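Local coordinates for uncharacterized protein (Bacteroides uniformis, PDB 4IYK) that is of unknown function but is a putative carbohydrate-binding protein, combining a transthyretin-like N-terminal family domain with an E-set-like C-terminal one, at residues 107-112 with 125-130; 118-123 with 181-186; 138-143 with 161-166; 155-160 with 189-194; 196-201 with 220-225. All blocks are in the same frame, centred on the assembly; numbering follows the deposited sequence. Where two conformers were deposited one is given.

Contact 1 (107-112 with 125-130)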
# COMPACT_ATOMS: atom_id res chain seq x y z
N ILE A 107 -2.94 7.72 5.56
CA ILE A 107 -1.74 7.83 6.38
C ILE A 107 -0.49 7.83 5.50
O ILE A 107 -0.39 7.03 4.57
CB ILE A 107 -1.69 6.63 7.40
CG1 ILE A 107 -2.85 6.70 8.43
CG2 ILE A 107 -0.30 6.52 8.10
CD1 ILE A 107 -2.96 5.51 9.32
N ARG A 108 0.51 8.66 5.87
CA ARG A 108 1.84 8.66 5.26
C ARG A 108 2.83 8.09 6.27
O ARG A 108 2.83 8.54 7.42
CB ARG A 108 2.26 10.09 4.86
CG ARG A 108 1.50 10.68 3.70
CD ARG A 108 1.95 12.11 3.38
NE ARG A 108 1.11 12.63 2.31
CZ ARG A 108 0.07 13.44 2.46
NH1 ARG A 108 -0.21 13.96 3.65
NH2 ARG A 108 -0.66 13.78 1.40
N VAL A 109 3.65 7.10 5.89
CA VAL A 109 4.67 6.59 6.82
C VAL A 109 5.90 7.48 6.65
O VAL A 109 6.40 7.62 5.54
CB VAL A 109 5.00 5.10 6.65
CG1 VAL A 109 6.06 4.67 7.65
CG2 VAL A 109 3.75 4.24 6.80
N LYS A 110 6.36 8.09 7.75
CA LYS A 110 7.49 9.01 7.68
C LYS A 110 8.76 8.44 8.30
O LYS A 110 8.72 7.74 9.31
CB LYS A 110 7.16 10.36 8.34
CG LYS A 110 5.89 11.05 7.80
CD LYS A 110 5.90 11.30 6.28
CE LYS A 110 6.77 12.46 5.82
NZ LYS A 110 6.74 12.60 4.34
N SER A 111 9.90 8.84 7.70
CA SER A 111 11.25 8.43 8.08
C SER A 111 11.32 6.90 8.34
O SER A 111 11.81 6.50 9.41
CB SER A 111 11.70 9.23 9.31
OG SER A 111 11.68 10.61 9.02
N PRO A 112 10.78 6.02 7.46
CA PRO A 112 10.82 4.59 7.76
C PRO A 112 12.25 4.05 7.73
O PRO A 112 13.05 4.43 6.87
CB PRO A 112 9.96 3.98 6.65
CG PRO A 112 10.11 4.90 5.52
CD PRO A 112 10.14 6.26 6.14
N PHE A 125 9.68 4.44 12.80
CA PHE A 125 8.95 5.32 11.89
C PHE A 125 8.02 6.26 12.64
O PHE A 125 7.73 6.09 13.83
CB PHE A 125 8.11 4.47 10.86
CG PHE A 125 7.11 3.51 11.48
CD1 PHE A 125 7.51 2.26 11.95
CD2 PHE A 125 5.77 3.86 11.60
CE1 PHE A 125 6.58 1.39 12.54
CE2 PHE A 125 4.84 2.97 12.16
CZ PHE A 125 5.25 1.74 12.61
N SER A 126 7.53 7.25 11.91
CA SER A 126 6.54 8.22 12.31
C SER A 126 5.38 8.13 11.33
O SER A 126 5.52 7.54 10.26
CB SER A 126 7.14 9.63 12.32
OG SER A 126 7.86 9.83 13.52
N LEU A 127 4.26 8.76 11.67
CA LEU A 127 3.06 8.76 10.84
C LEU A 127 2.49 10.14 10.72
O LEU A 127 2.59 10.95 11.65
CB LEU A 127 1.97 7.81 11.39
CG LEU A 127 2.35 6.32 11.54
CD1 LEU A 127 1.26 5.57 12.26
CD2 LEU A 127 2.62 5.67 10.21
N GLU A 128 1.88 10.40 9.58
CA GLU A 128 1.24 11.65 9.25
C GLU A 128 -0.15 11.34 8.71
O GLU A 128 -0.30 10.46 7.87
CB GLU A 128 2.13 12.38 8.25
CG GLU A 128 1.69 13.75 7.81
CD GLU A 128 2.65 14.28 6.77
OE1 GLU A 128 3.87 14.36 7.06
OE2 GLU A 128 2.20 14.55 5.63
N ALA A 129 -1.17 12.03 9.21
CA ALA A 129 -2.54 11.83 8.75
C ALA A 129 -2.77 12.59 7.43
O ALA A 129 -2.29 13.72 7.30
CB ALA A 129 -3.52 12.30 9.81
N GLY A 130 -3.48 11.95 6.49
CA GLY A 130 -3.87 12.53 5.20
C GLY A 130 -4.81 13.71 5.39
O GLY A 130 -4.71 14.71 4.68
O HOH W 1 -2.32 15.72 3.55
O HOH W 2 5.02 14.97 4.35
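E128 lies between R108 and K110 on one face of an antiparallel strand pair. Its CB rests 4.0 Å from K110 CG and about as far from R108 O. The chain then runs out extended, with CG anti to the backbone N (chi1 -177°), and this carries the carboxylate across both basic side chains. E128 CD passes 4.1 Å from R108 CD. E128 OE1 comes to 3.7 Å from K110 CE, and water 2 joins OE1 to K110 NZ, which is too far for a direct salt bridge. At the tip, E128 OE2 lies 3.2 Å from R108 NH1. This salt bridge uses the anti lone pair of OE2. Its bond is bent (142° at the hydrogen), and the carboxylate and guanidinium planes are 55° apart. R108 also has a stronger partner, D23, which its NE meets in a salt bridge. E128 and D23 probably share the positive charge. Backbone bonds pair R108 with E128 and K110 with S126.

The other face is apolar. L127 CD2 touches I107 CG2 at 3.7 Å and V109 CG2 at 3.9 Å. V109 CG1 meets F125 CB at 3.8 Å.

The pair forms the open end of the hairpin of strands 107-117 and 120-129. L127 packs on L136 and I139 of strand 135-144, while F125 reaches I139 and also I201 of strand 196-206.

Contact 2 (118-123 with 181-186)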
# COMPACT_ATOMS: atom_id res chain seq x y z
N GLY A 118 21.83 -7.79 15.47
CA GLY A 118 22.01 -9.05 16.16
C GLY A 118 21.08 -10.01 15.45
O GLY A 118 21.15 -10.14 14.22
N ASN A 119 20.13 -10.57 16.21
CA ASN A 119 19.13 -11.52 15.74
C ASN A 119 17.70 -10.92 15.80
O ASN A 119 16.71 -11.65 15.96
CB ASN A 119 19.22 -12.78 16.62
CG ASN A 119 19.05 -14.04 15.84
OD1 ASN A 119 19.48 -14.14 14.68
ND2 ASN A 119 18.44 -15.06 16.47
N VAL A 120 17.59 -9.60 15.68
CA VAL A 120 16.28 -8.95 15.73
C VAL A 120 16.15 -7.98 14.57
O VAL A 120 17.09 -7.23 14.28
CB VAL A 120 16.02 -8.22 17.09
CG1 VAL A 120 14.66 -7.51 17.10
CG2 VAL A 120 16.13 -9.17 18.29
N ILE A 121 14.98 -7.99 13.92
CA ILE A 121 14.61 -7.03 12.88
C ILE A 121 13.81 -5.95 13.60
O ILE A 121 12.83 -6.27 14.26
CB ILE A 121 13.81 -7.69 11.71
CG1 ILE A 121 14.55 -8.93 11.12
CG2 ILE A 121 13.48 -6.64 10.62
CD1 ILE A 121 15.87 -8.68 10.42
N THR A 122 14.26 -4.68 13.52
CA THR A 122 13.57 -3.55 14.17
C THR A 122 13.15 -2.51 13.13
O THR A 122 13.97 -2.08 12.32
CB THR A 122 14.45 -2.91 15.28
OG1 THR A 122 14.61 -3.88 16.31
CG2 THR A 122 13.81 -1.67 15.90
N ALA A 123 11.88 -2.06 13.22
CA ALA A 123 11.32 -1.01 12.38
C ALA A 123 11.04 0.22 13.23
O ALA A 123 10.55 0.09 14.35
CB ALA A 123 10.04 -1.50 11.71
N SER A 181 9.09 -4.95 16.13
CA SER A 181 10.19 -5.91 16.19
C SER A 181 9.80 -7.30 15.77
O SER A 181 8.69 -7.76 16.09
CB SER A 181 10.70 -6.01 17.63
OG SER A 181 11.52 -4.92 18.00
N ILE A 182 10.78 -8.02 15.18
CA ILE A 182 10.70 -9.44 14.87
C ILE A 182 11.97 -10.10 15.43
O ILE A 182 13.08 -9.71 15.06
CB ILE A 182 10.48 -9.78 13.37
CG1 ILE A 182 9.20 -9.12 12.80
CG2 ILE A 182 10.43 -11.32 13.18
CD1 ILE A 182 9.25 -8.89 11.28
N ASP A 183 11.80 -11.07 16.35
CA ASP A 183 12.92 -11.82 16.90
C ASP A 183 13.17 -12.97 15.93
O ASP A 183 12.28 -13.78 15.72
CB ASP A 183 12.61 -12.33 18.34
CG ASP A 183 13.77 -13.06 19.01
OD1 ASP A 183 14.22 -14.09 18.47
OD2 ASP A 183 14.18 -12.64 20.08
N LEU A 184 14.36 -13.03 15.34
CA LEU A 184 14.67 -14.05 14.34
C LEU A 184 14.75 -15.46 14.92
O LEU A 184 14.34 -16.39 14.22
CB LEU A 184 15.95 -13.71 13.58
CG LEU A 184 15.83 -12.42 12.75
CD1 LEU A 184 17.18 -12.07 12.08
CD2 LEU A 184 14.68 -12.54 11.73
N GLY A 185 15.24 -15.60 16.16
CA GLY A 185 15.36 -16.88 16.84
C GLY A 185 14.01 -17.53 17.12
O GLY A 185 13.88 -18.75 17.08
N GLN A 186 13.01 -16.69 17.42
CA GLN A 186 11.63 -17.08 17.72
C GLN A 186 10.83 -17.34 16.44
O GLN A 186 9.71 -17.85 16.52
CB GLN A 186 10.95 -15.97 18.56
CG GLN A 186 11.44 -15.97 20.04
CD GLN A 186 11.12 -17.25 20.75
OE1 GLN A 186 11.99 -18.12 21.00
NE2 GLN A 186 9.84 -17.46 21.03
O HOH W 3 13.80 -3.92 18.89
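An antiparallel ladder joins I121 to I182 where strand 120-129 pairs with strand 178-183, and a further backbone bond between N119 and L184 extends it past the strand ends. I121 and I182 are a hydrogen-bonded pair. I121 N gives to I182 O at 2.8 Å, and I182 N gives back to I121 O at the same length. One step on, L184 N bonds to N119 O, also at 2.8 Å. L184 closes over that same oxygen, with CB at 3.2 Å from N119 O and CG just beyond. The first torsion of L184 sets CG beside its backbone N (chi1 -64°), and CD2 then reaches I121 CG1 at 3.7 Å. The N119 side chain crosses L184 at a slant, with N119 OD1 3.7 Å from L184 CB.

Within the fold, strand 178-183 is an outer member of a three-stranded sheet, next to strand 120-129. I121 and I182 point to its inner side, where both meet L141 and F199 of the facing sheet. V120, T122, S181 and D183 take the other side. There, water 3 links T122 OG1 (2.7 Å) to S181 OG (2.6 Å). Beyond the strand the chain turns through an Asx motif. D183 OD1 accepts from Q186 N at 3.1 Å, and the donor lies above the carboxylate plane.

Contact 3 (138-143 with 161-166). With EDO (1,2-ethanediol), chain F.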
# COMPACT_ATOMS: atom_id res chain seq x y z
N GLU A 138 -4.24 0.22 13.32
CA GLU A 138 -3.18 -0.79 13.43
C GLU A 138 -1.84 -0.36 12.83
O GLU A 138 -1.81 0.41 11.87
CB GLU A 138 -3.59 -2.09 12.71
CG GLU A 138 -4.81 -2.84 13.26
CD GLU A 138 -5.25 -4.06 12.47
OE1 GLU A 138 -4.41 -4.64 11.75
OE2 GLU A 138 -6.44 -4.43 12.57
N ILE A 139 -0.74 -0.95 13.35
CA ILE A 139 0.62 -0.82 12.79
C ILE A 139 1.20 -2.25 12.74
O ILE A 139 0.93 -3.08 13.63
CB ILE A 139 1.58 0.21 13.47
CG1 ILE A 139 1.77 -0.06 14.98
CG2 ILE A 139 1.13 1.66 13.17
CD1 ILE A 139 3.02 0.59 15.63
N GLN A 140 1.95 -2.54 11.66
CA GLN A 140 2.50 -3.87 11.49
C GLN A 140 3.72 -3.85 10.61
O GLN A 140 3.79 -3.10 9.62
CB GLN A 140 1.44 -4.82 10.90
CG GLN A 140 1.88 -6.29 10.86
CD GLN A 140 0.71 -7.23 10.78
OE1 GLN A 140 -0.44 -6.84 10.69
NE2 GLN A 140 0.99 -8.50 10.73
N LEU A 141 4.69 -4.72 10.98
CA LEU A 141 5.89 -4.97 10.21
C LEU A 141 5.66 -6.29 9.47
O LEU A 141 5.77 -7.36 10.07
CB LEU A 141 7.17 -4.99 11.09
CG LEU A 141 8.51 -5.24 10.36
CD1 LEU A 141 8.76 -4.18 9.25
CD2 LEU A 141 9.68 -5.25 11.35
N PHE A 142 5.26 -6.19 8.19
CA PHE A 142 5.01 -7.39 7.39
C PHE A 142 6.30 -7.98 6.90
O PHE A 142 7.23 -7.24 6.58
CB PHE A 142 4.05 -7.10 6.22
CG PHE A 142 2.70 -6.62 6.67
CD1 PHE A 142 1.73 -7.52 7.14
CD2 PHE A 142 2.40 -5.25 6.70
CE1 PHE A 142 0.47 -7.07 7.54
CE2 PHE A 142 1.13 -4.80 7.11
CZ PHE A 142 0.18 -5.71 7.55
N ALA A 143 6.36 -9.31 6.80
CA ALA A 143 7.51 -10.03 6.27
C ALA A 143 7.11 -11.10 5.25
O ALA A 143 6.11 -11.80 5.45
CB ALA A 143 8.29 -10.67 7.42
N THR A 161 5.26 -8.62 18.84
CA THR A 161 5.92 -7.29 18.74
C THR A 161 5.95 -6.74 17.28
O THR A 161 6.36 -5.59 17.07
CB THR A 161 7.35 -7.38 19.31
OG1 THR A 161 7.99 -8.49 18.71
CG2 THR A 161 7.37 -7.58 20.82
N ASP A 162 5.57 -7.57 16.29
CA ASP A 162 5.55 -7.19 14.87
C ASP A 162 4.27 -6.44 14.50
O ASP A 162 4.16 -5.96 13.38
CB ASP A 162 5.68 -8.45 13.99
CG ASP A 162 4.59 -9.48 14.27
OD1 ASP A 162 4.46 -9.91 15.44
OD2 ASP A 162 3.86 -9.85 13.30
N LYS A 163 3.30 -6.39 15.43
CA LYS A 163 2.00 -5.79 15.20
C LYS A 163 1.41 -5.17 16.48
O LYS A 163 1.53 -5.76 17.56
CB LYS A 163 1.05 -6.89 14.66
CG LYS A 163 -0.39 -6.44 14.36
CD LYS A 163 -1.26 -7.63 13.96
CE LYS A 163 -2.62 -7.15 13.48
NZ LYS A 163 -3.54 -8.28 13.21
N GLN A 164 0.76 -4.00 16.35
CA GLN A 164 0.07 -3.36 17.46
C GLN A 164 -1.30 -2.87 17.00
O GLN A 164 -1.43 -2.31 15.90
CB GLN A 164 0.88 -2.22 18.11
CG GLN A 164 0.35 -1.87 19.51
CD GLN A 164 0.99 -0.68 20.16
OE1 GLN A 164 1.83 0.00 19.57
NE2 GLN A 164 0.58 -0.39 21.40
N VAL A 165 -2.33 -3.15 17.83
CA VAL A 165 -3.72 -2.79 17.55
C VAL A 165 -4.13 -1.75 18.57
O VAL A 165 -3.84 -1.89 19.78
CB VAL A 165 -4.68 -4.01 17.51
CG1 VAL A 165 -6.14 -3.58 17.26
CG2 VAL A 165 -4.24 -5.03 16.45
N PHE A 166 -4.76 -0.68 18.08
CA PHE A 166 -5.26 0.40 18.93
C PHE A 166 -6.78 0.30 18.97
O PHE A 166 -7.45 0.37 17.93
CB PHE A 166 -4.77 1.79 18.44
CG PHE A 166 -3.26 1.82 18.25
CD1 PHE A 166 -2.69 1.48 17.03
CD2 PHE A 166 -2.42 2.19 19.29
CE1 PHE A 166 -1.30 1.44 16.87
CE2 PHE A 166 -1.03 2.18 19.12
CZ PHE A 166 -0.48 1.82 17.91
C1 EDO F . -6.82 -5.03 20.76
O1 EDO F . -8.01 -4.99 19.98
C2 EDO F . -6.34 -3.58 21.01
O2 EDO F . -5.18 -3.58 21.83
O HOH W 4 -6.40 -7.32 13.15
O HOH W 5 3.85 -9.22 10.74
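I139 and Q164 form the tight backbone centre of this contact, and K163 and E138 reach over its looser, wetter side. I139 N bonds to Q164 O at 3.0 Å, and Q164 N returns to I139 O. L141 N adds a nearly straight bond to D162 O at 2.8 Å. The CG1 of I139 is set between the backbone N and the carbonyl carbon (chi1 57°). I139 CG1 meets the edge of the F166 ring, 3.9 Å from F166 CE1, and lies alongside Q164 CB. I139 packs on F125 and L127 of the facing sheet.

The other face carries long side chains. K163 is extended from CB to NZ and passes the end of Q140, with CD 3.5 Å from Q140 OE1. K163 CE is 3.5 Å from E138 OE1. The charged ends do not form a direct salt bridge, and water 4 joins E138 OE2 to K163 NZ. Water 5 is gripped more fully. It accepts a hydrogen bond from Q140 NE2 and donates to L141 O and to D162 OD2, the last at 2.6 Å. A 1,2-ethanediol, probably from the crystallisation liquor, bonds to V165 O through O2 (3.0 Å).

I139 and L141 face the second sheet, while E138, Q140 and K163 take the other side, as in a strand pair of a beta sandwich. This is consistent with the E-set clan, whose members have immunoglobulin-like folds.

Contact 4 (155-160 with 189-194)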
# COMPACT_ATOMS: atom_id res chain seq x y z
N LEU A 155 3.92 -13.68 6.23
CA LEU A 155 4.23 -14.83 7.06
C LEU A 155 3.57 -14.65 8.41
O LEU A 155 3.33 -13.53 8.84
CB LEU A 155 5.76 -14.97 7.21
CG LEU A 155 6.53 -15.24 5.92
CD1 LEU A 155 8.03 -14.97 6.12
CD2 LEU A 155 6.27 -16.68 5.42
N THR A 156 3.23 -15.75 9.06
CA THR A 156 2.62 -15.77 10.40
C THR A 156 3.80 -15.83 11.36
O THR A 156 4.60 -16.77 11.27
CB THR A 156 1.69 -16.98 10.49
OG1 THR A 156 0.74 -16.88 9.44
CG2 THR A 156 1.00 -17.09 11.86
N LEU A 157 3.89 -14.85 12.27
CA LEU A 157 5.03 -14.73 13.18
C LEU A 157 4.67 -14.90 14.65
O LEU A 157 3.56 -14.58 15.06
CB LEU A 157 5.70 -13.35 12.97
CG LEU A 157 6.20 -13.01 11.54
CD1 LEU A 157 6.66 -11.56 11.46
CD2 LEU A 157 7.32 -13.98 11.08
N ASN A 158 5.68 -15.30 15.46
CA ASN A 158 5.56 -15.45 16.90
C ASN A 158 6.10 -14.25 17.65
O ASN A 158 7.07 -13.65 17.19
CB ASN A 158 6.32 -16.68 17.36
CG ASN A 158 5.99 -17.96 16.67
OD1 ASN A 158 4.83 -18.35 16.56
ND2 ASN A 158 7.02 -18.71 16.31
N GLY A 159 5.53 -13.95 18.82
CA GLY A 159 6.03 -12.88 19.68
C GLY A 159 5.15 -11.68 19.91
O GLY A 159 5.29 -11.03 20.95
N GLY A 160 4.33 -11.33 18.93
CA GLY A 160 3.39 -10.21 18.98
C GLY A 160 3.92 -8.80 18.82
O GLY A 160 3.13 -7.86 18.70
N ASP A 189 11.62 -20.76 11.77
CA ASP A 189 10.85 -21.69 10.93
C ASP A 189 10.43 -21.04 9.59
O ASP A 189 10.45 -21.72 8.55
CB ASP A 189 9.61 -22.22 11.71
CG ASP A 189 8.57 -21.20 12.13
OD1 ASP A 189 8.94 -20.01 12.36
OD2 ASP A 189 7.37 -21.57 12.24
N VAL A 190 10.10 -19.75 9.60
CA VAL A 190 9.64 -19.04 8.39
C VAL A 190 10.62 -17.93 7.94
O VAL A 190 10.49 -17.45 6.82
CB VAL A 190 8.19 -18.52 8.51
CG1 VAL A 190 7.22 -19.69 8.70
CG2 VAL A 190 8.04 -17.47 9.62
N LEU A 191 11.57 -17.52 8.80
CA LEU A 191 12.59 -16.51 8.45
C LEU A 191 13.91 -17.24 8.54
O LEU A 191 14.53 -17.27 9.60
CB LEU A 191 12.51 -15.27 9.37
CG LEU A 191 11.24 -14.40 9.20
CD1 LEU A 191 11.17 -13.36 10.30
CD2 LEU A 191 11.19 -13.73 7.86
N LYS A 192 14.28 -17.92 7.47
CA LYS A 192 15.40 -18.85 7.46
C LYS A 192 16.75 -18.18 7.33
O LYS A 192 16.96 -17.32 6.49
CB LYS A 192 15.22 -19.92 6.37
CG LYS A 192 13.88 -20.66 6.48
CD LYS A 192 13.84 -21.84 5.52
CE LYS A 192 12.52 -21.96 4.80
NZ LYS A 192 12.62 -22.87 3.62
N TYR A 193 17.68 -18.63 8.15
CA TYR A 193 19.05 -18.16 8.14
C TYR A 193 19.65 -18.24 6.71
O TYR A 193 19.44 -19.23 6.02
CB TYR A 193 19.89 -19.02 9.12
CG TYR A 193 21.35 -18.67 9.05
CD1 TYR A 193 21.84 -17.51 9.65
CD2 TYR A 193 22.25 -19.46 8.33
CE1 TYR A 193 23.17 -17.14 9.52
CE2 TYR A 193 23.58 -19.08 8.17
CZ TYR A 193 24.04 -17.93 8.79
OH TYR A 193 25.34 -17.56 8.67
N SER A 194 20.41 -17.20 6.30
CA SER A 194 21.12 -17.05 5.02
C SER A 194 20.20 -16.69 3.84
O SER A 194 20.72 -16.52 2.74
CB SER A 194 21.96 -18.30 4.66
OG SER A 194 21.22 -19.40 4.15
O HOH W 6 5.12 -19.92 11.69
O HOH W 7 6.29 -21.15 14.76
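The flat groups here, the N158 amide and the D189 carboxylate, meet through water and not face to face. Neither lays a face on the opposite segment, and no aromatic ring takes part. Water 7 lies between them. It accepts from N158 ND2 at 3.0 Å and gives to D189 OD2 at 2.8 Å. N158 ND2 also bonds to Q186 O, which holds the amide from a second direction. Water 6 is close to D189 OD2 and T156 O, but it has more acceptors in reach than protons, and which of them it serves is uncertain.

The direct contact is aliphatic. L155 and V190 run past one another head to tail, with L155 CD2 4.1 Å from V190 CB. L155 CD1 turns to the next residue and meets L191 CD2 at 3.8 Å. L155 CD1 also lies 3.6 Å from V190 O. L157 sends one branch into the same cluster. L157 CD2 touches V190 CG2 at 3.9 Å and L191 CD1 at 4.0 Å, and the L157 and L191 side chains cross at about a right angle. In V190, CG1 lies anti to the carbonyl carbon (chi1 -62°). This sets CG2 between the backbone N and the carbonyl carbon, facing L157 CD2 and T156 O.

Both segments are loops at one end of the sandwich. I182 packs against both L157 and L191 and ties the cluster to strand 178-183. Four methyl-bearing side chains thus join the loops by non-directional packing, while the polar link at the solvent side depends on water.

Contact 5 (196-201 with 220-225)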
# COMPACT_ATOMS: atom_id res chain seq x y z
N ASN A 196 17.16 -14.24 1.79
CA ASN A 196 16.67 -12.86 1.65
C ASN A 196 15.19 -12.77 1.97
O ASN A 196 14.40 -13.58 1.46
CB ASN A 196 16.90 -12.32 0.22
CG ASN A 196 18.31 -11.92 -0.10
OD1 ASN A 196 18.90 -11.06 0.54
ND2 ASN A 196 18.83 -12.48 -1.18
N TYR A 197 14.81 -11.78 2.78
CA TYR A 197 13.43 -11.49 3.14
C TYR A 197 13.15 -10.00 2.96
O TYR A 197 14.06 -9.15 3.07
CB TYR A 197 13.09 -11.95 4.58
CG TYR A 197 13.08 -13.45 4.66
CD1 TYR A 197 11.94 -14.18 4.30
CD2 TYR A 197 14.24 -14.16 4.97
CE1 TYR A 197 11.95 -15.58 4.30
CE2 TYR A 197 14.24 -15.56 5.02
CZ TYR A 197 13.10 -16.26 4.67
OH TYR A 197 13.14 -17.64 4.67
N TYR A 198 11.89 -9.71 2.63
CA TYR A 198 11.38 -8.38 2.38
C TYR A 198 10.45 -7.99 3.53
O TYR A 198 9.57 -8.77 3.94
CB TYR A 198 10.68 -8.36 1.02
CG TYR A 198 11.63 -8.63 -0.14
CD1 TYR A 198 12.12 -9.92 -0.38
CD2 TYR A 198 12.06 -7.60 -0.97
CE1 TYR A 198 12.97 -10.18 -1.45
CE2 TYR A 198 12.90 -7.86 -2.07
CZ TYR A 198 13.36 -9.15 -2.29
OH TYR A 198 14.22 -9.40 -3.33
N PHE A 199 10.73 -6.82 4.12
CA PHE A 199 10.01 -6.28 5.28
C PHE A 199 9.32 -5.00 4.86
O PHE A 199 9.86 -4.23 4.07
CB PHE A 199 10.97 -6.05 6.47
CG PHE A 199 11.64 -7.32 6.94
CD1 PHE A 199 11.04 -8.13 7.91
CD2 PHE A 199 12.82 -7.77 6.34
CE1 PHE A 199 11.63 -9.35 8.29
CE2 PHE A 199 13.41 -8.97 6.74
CZ PHE A 199 12.81 -9.76 7.70
N ARG A 200 8.10 -4.82 5.34
CA ARG A 200 7.32 -3.65 4.95
C ARG A 200 6.48 -3.13 6.10
O ARG A 200 5.63 -3.84 6.65
CB ARG A 200 6.42 -4.00 3.75
CG ARG A 200 5.90 -2.80 2.95
CD ARG A 200 4.90 -3.30 1.92
NE ARG A 200 4.58 -2.30 0.89
CZ ARG A 200 3.60 -2.44 0.00
NH1 ARG A 200 2.85 -3.52 -0.01
NH2 ARG A 200 3.37 -1.48 -0.89
N ILE A 201 6.72 -1.88 6.48
CA ILE A 201 5.93 -1.21 7.52
C ILE A 201 4.57 -0.89 6.92
O ILE A 201 4.53 -0.27 5.85
CB ILE A 201 6.62 0.09 8.02
CG1 ILE A 201 7.97 -0.18 8.68
CG2 ILE A 201 5.66 0.92 8.96
CD1 ILE A 201 8.94 1.03 8.65
N VAL A 220 9.28 -1.24 0.61
CA VAL A 220 9.84 -2.55 1.01
C VAL A 220 11.37 -2.43 1.27
O VAL A 220 12.07 -1.73 0.55
CB VAL A 220 9.53 -3.61 -0.08
CG1 VAL A 220 10.33 -4.89 0.15
CG2 VAL A 220 8.05 -3.91 -0.14
N VAL A 221 11.86 -3.10 2.35
CA VAL A 221 13.28 -3.17 2.72
C VAL A 221 13.71 -4.65 2.66
O VAL A 221 13.14 -5.47 3.38
CB VAL A 221 13.57 -2.54 4.10
CG1 VAL A 221 15.05 -2.64 4.48
CG2 VAL A 221 13.09 -1.08 4.15
N VAL A 222 14.65 -5.00 1.78
CA VAL A 222 15.17 -6.37 1.64
C VAL A 222 16.32 -6.52 2.63
O VAL A 222 17.14 -5.61 2.75
CB VAL A 222 15.58 -6.78 0.18
CG1 VAL A 222 16.70 -5.89 -0.40
CG2 VAL A 222 15.94 -8.26 0.08
N ILE A 223 16.37 -7.65 3.36
CA ILE A 223 17.44 -7.94 4.33
C ILE A 223 17.86 -9.39 4.16
O ILE A 223 17.00 -10.28 4.10
CB ILE A 223 17.03 -7.64 5.81
CG1 ILE A 223 16.61 -6.13 6.00
CG2 ILE A 223 18.17 -8.02 6.77
CD1 ILE A 223 16.09 -5.72 7.36
N LYS A 224 19.17 -9.63 4.05
CA LYS A 224 19.69 -11.00 3.97
C LYS A 224 19.92 -11.47 5.39
O LYS A 224 20.64 -10.80 6.13
CB LYS A 224 20.97 -11.09 3.13
CG LYS A 224 21.50 -12.53 3.07
CD LYS A 224 22.56 -12.64 2.03
CE LYS A 224 22.23 -13.69 1.02
NZ LYS A 224 22.61 -15.05 1.49
N LEU A 225 19.29 -12.57 5.78
CA LEU A 225 19.43 -13.08 7.14
C LEU A 225 20.63 -14.06 7.28
O LEU A 225 21.41 -14.20 6.32
CB LEU A 225 18.12 -13.77 7.60
CG LEU A 225 16.80 -12.98 7.53
CD1 LEU A 225 15.69 -13.77 8.14
CD2 LEU A 225 16.92 -11.63 8.23
OXT LEU A 225 20.82 -14.64 8.36
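The side chain of Y198 leans back beside its own backbone N (chi1 -64°), and V222 holds CG2 anti to its backbone N. These two torsions bring the V222 methyl over one face of the Y198 ring. The CH-pi contact is 3.7 Å from V222 CG2 to the Y198 ring centroid and only 16° off the normal. V220 comes to the same ring at its edge, in plane, with CG1 3.4 Å from Y198 CD2. V220 CG2 lies against R200 CD at 3.8 Å. The guanidinium of R200 is held elsewhere, by S32 O and V149 O and by a cation-pi contact with Y217.

On the opposite face F199 and I223 cross at about a right angle, with F199 CE2 4.0 Å from I223 CB. L225 CD1 meets Y197 CD2 at 3.5 Å. Four backbone bonds join the two segments, part of the hairpin of strands 196-206 and 216-224. They include I223 N to Y197 O at 2.8 Å and F199 N to V221 O at 2.9 Å.

The backbone bonds fix the register. Side-chain contact is mostly carbon against carbon, though N196 OD1 approaches K224 CB to 3.3 Å. The polar ends of Y197, R200 and K224 bond to residues beyond the pair, Y197 OH to K192 N and K224 NZ to S194 O.

From the N terminus, contact 1 comes first and closes the hairpin of strands 107-117 and 120-129. Contact 2 begins on that second strand, inside the hairpin, and reaches far ahead to strand 178-183; contacts 1 and 2 therefore cross. Contact 3 opens and closes within the long span of contact 2, pairing strands 135-144 and 163-166. Contact 4 starts within the span of contact 3 and ends past contact 2, crossing both. Contact 5 follows in series as the C-terminal hairpin. Contacts 1 and 2 build one sheet, contacts 3 and 5 the facing sheet, and contact 4 joins loops at one end of this sandwich.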